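Designed protein 5L6HC3_1 (Synthetic construct, PDB 5IZS) assembles as a de novo designed homotrimer of two-helix subunits, conceived to draw its oligomer specificity from modular hydrogen-bond networks. Local coordinates at residues C[34-38]-C[51-55]. Numbering follows the deposited sequence.
Sequences DLVRK and EIRKV
L35 pushes its branched end into the surface of helix 45-82, and this is the close-packed half of the contact. With CG anti to the backbone N (chi1 -180°), the side chain reaches across so that CD1 rests on the turn between E51 and I52, 3.7 Å from E51 O and 4.0 Å from I52 CG1. V55 closes in on the same leucine from the next turn, its CG2 3.9 Å from L35 CB while its CG1 faces CD2. V36 and I33 of the second subunit pack on L35 and V55, respectively, which buries this apolar layer in the trimer. The two segments run antiparallel at 175°, their axes 10.4 Å apart, as the arms of a helical hairpin shortly before and after its connecting loop. On the more open, polar side, K38 stretches out beyond CG and crosses E51 at about a right angle, with CD 3.5 Å from OE1 and NZ in a long salt bridge of 3.6 Å to that same oxygen. K54 NZ also bridges to OE1 from its own helix, at a doubtfully short length, so both ammonium groups approach it side by side and its charge probably offsets their repulsion. Replacing K38 with an alanine would probably leave E51 with K54 as its remaining lysine partner and break the bridging through water 1, which accepts from K38 NZ and donates to E51 OE2.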
loop_
_atom_site.group_PDB
_atom_site.type_symbol
_atom_site.label_atom_id
_atom_site.label_comp_id
_atom_site.label_asym_id
_atom_site.label_seq_id
_atom_site.Cartn_x
_atom_site.Cartn_y
_atom_site.Cartn_z
ATOM N N ASP C 34 6.240 -12.109 8.687
ATOM C CA ASP C 34 6.335 -12.697 10.022
ATOM C C ASP C 34 5.276 -13.779 10.231
ATOM O O ASP C 34 5.553 -14.823 10.822
ATOM C CB ASP C 34 6.193 -11.619 11.101
ATOM C CG ASP C 34 7.358 -10.640 11.115
ATOM O OD1 ASP C 34 8.467 -11.014 10.675
ATOM O OD2 ASP C 34 7.162 -9.489 11.564
ATOM N N LEU C 35 4.065 -13.526 9.738
ATOM C CA LEU C 35 2.968 -14.480 9.871
ATOM C C LEU C 35 3.256 -15.758 9.088
ATOM O O LEU C 35 2.951 -16.858 9.547
ATOM C CB LEU C 35 1.651 -13.858 9.402
ATOM C CG LEU C 35 0.405 -14.742 9.489
ATOM C CD1 LEU C 35 0.146 -15.166 10.928
ATOM C CD2 LEU C 35 -0.810 -14.026 8.908
ATOM N N VAL C 36 3.850 -15.608 7.909
ATOM C CA VAL C 36 4.230 -16.753 7.090
ATOM C C VAL C 36 5.401 -17.507 7.721
ATOM O O VAL C 36 5.452 -18.737 7.676
ATOM C CB VAL C 36 4.598 -16.324 5.655
ATOM C CG1 VAL C 36 5.086 -17.512 4.843
ATOM C CG2 VAL C 36 3.401 -15.676 4.981
ATOM N N ARG C 37 6.338 -16.767 8.312
ATOM C CA ARG C 37 7.471 -17.388 8.989
ATOM C C ARG C 37 7.002 -18.260 10.148
ATOM O O ARG C 37 7.384 -19.424 10.253
ATOM C CB ARG C 37 8.453 -16.338 9.508
ATOM C CG ARG C 37 9.596 -16.954 10.312
ATOM C CD ARG C 37 10.546 -15.909 10.878
ATOM N NE ARG C 37 11.191 -15.115 9.837
ATOM C CZ ARG C 37 11.012 -13.808 9.685
ATOM N NH1 ARG C 37 10.211 -13.150 10.513
ATOM N NH2 ARG C 37 11.638 -13.156 8.713
ATOM N N LYS C 38 6.173 -17.690 11.014
ATOM C CA LYS C 38 5.662 -18.408 12.176
ATOM C C LYS C 38 4.748 -19.560 11.762
ATOM O O LYS C 38 4.671 -20.578 12.445
ATOM C CB LYS C 38 4.919 -17.452 13.112
ATOM C CG LYS C 38 5.828 -16.480 13.857
ATOM C CD LYS C 38 5.035 -15.461 14.669
ATOM C CE LYS C 38 5.958 -14.513 15.426
ATOM N NZ LYS C 38 5.217 -13.472 16.193
ATOM N N GLU C 51 -1.835 -16.455 16.179
ATOM C CA GLU C 51 -0.905 -15.610 15.441
ATOM C C GLU C 51 -1.639 -14.864 14.329
ATOM O O GLU C 51 -1.325 -13.715 14.018
ATOM C CB GLU C 51 0.237 -16.443 14.858
ATOM C CG GLU C 51 1.065 -17.194 15.893
ATOM C CD GLU C 51 1.878 -16.276 16.792
ATOM O OE1 GLU C 51 2.010 -15.075 16.470
ATOM O OE2 GLU C 51 2.389 -16.757 17.825
ATOM N N ILE C 52 -2.621 -15.536 13.736
ATOM C CA ILE C 52 -3.445 -14.954 12.686
ATOM C C ILE C 52 -4.321 -13.832 13.237
ATOM O O ILE C 52 -4.403 -12.753 12.650
ATOM C CB ILE C 52 -4.325 -16.024 12.017
ATOM C CG1 ILE C 52 -3.459 -16.951 11.161
ATOM C CG2 ILE C 52 -5.407 -15.380 11.162
ATOM C CD1 ILE C 52 -4.165 -18.213 10.719
ATOM N N ARG C 53 -4.965 -14.090 14.371
ATOM C CA ARG C 53 -5.789 -13.083 15.029
ATOM C C ARG C 53 -4.959 -11.859 15.437
ATOM O O ARG C 53 -5.432 -10.726 15.358
ATOM C CB ARG C 53 -6.488 -13.682 16.251
ATOM C CG ARG C 53 -7.328 -12.686 17.032
ATOM C CD ARG C 53 -7.980 -13.339 18.237
ATOM N NE ARG C 53 -8.105 -12.401 19.348
ATOM C CZ ARG C 53 -8.662 -12.697 20.517
ATOM N NH1 ARG C 53 -9.159 -13.909 20.726
ATOM N NH2 ARG C 53 -8.728 -11.782 21.474
ATOM N N LYS C 54 -3.718 -12.092 15.856
ATOM C CA LYS C 54 -2.841 -11.005 16.290
ATOM C C LYS C 54 -2.450 -10.094 15.126
ATOM O O LYS C 54 -2.530 -8.872 15.233
ATOM C CB LYS C 54 -1.588 -11.570 16.964
ATOM C CG LYS C 54 -0.708 -10.529 17.653
ATOM C CD LYS C 54 0.523 -11.176 18.276
ATOM C CE LYS C 54 1.426 -11.798 17.222
ATOM N NZ LYS C 54 2.167 -12.976 17.757
ATOM N N VAL C 55 -2.025 -10.695 14.017
ATOM C CA VAL C 55 -1.673 -9.942 12.815
ATOM C C VAL C 55 -2.882 -9.171 12.283
ATOM O O VAL C 55 -2.754 -8.027 11.842
ATOM C CB VAL C 55 -1.114 -10.875 11.716
ATOM C CG1 VAL C 55 -1.115 -10.194 10.351
ATOM C CG2 VAL C 55 0.288 -11.336 12.086
HETATM O O HOH W 1 4.330 -14.788 18.905
#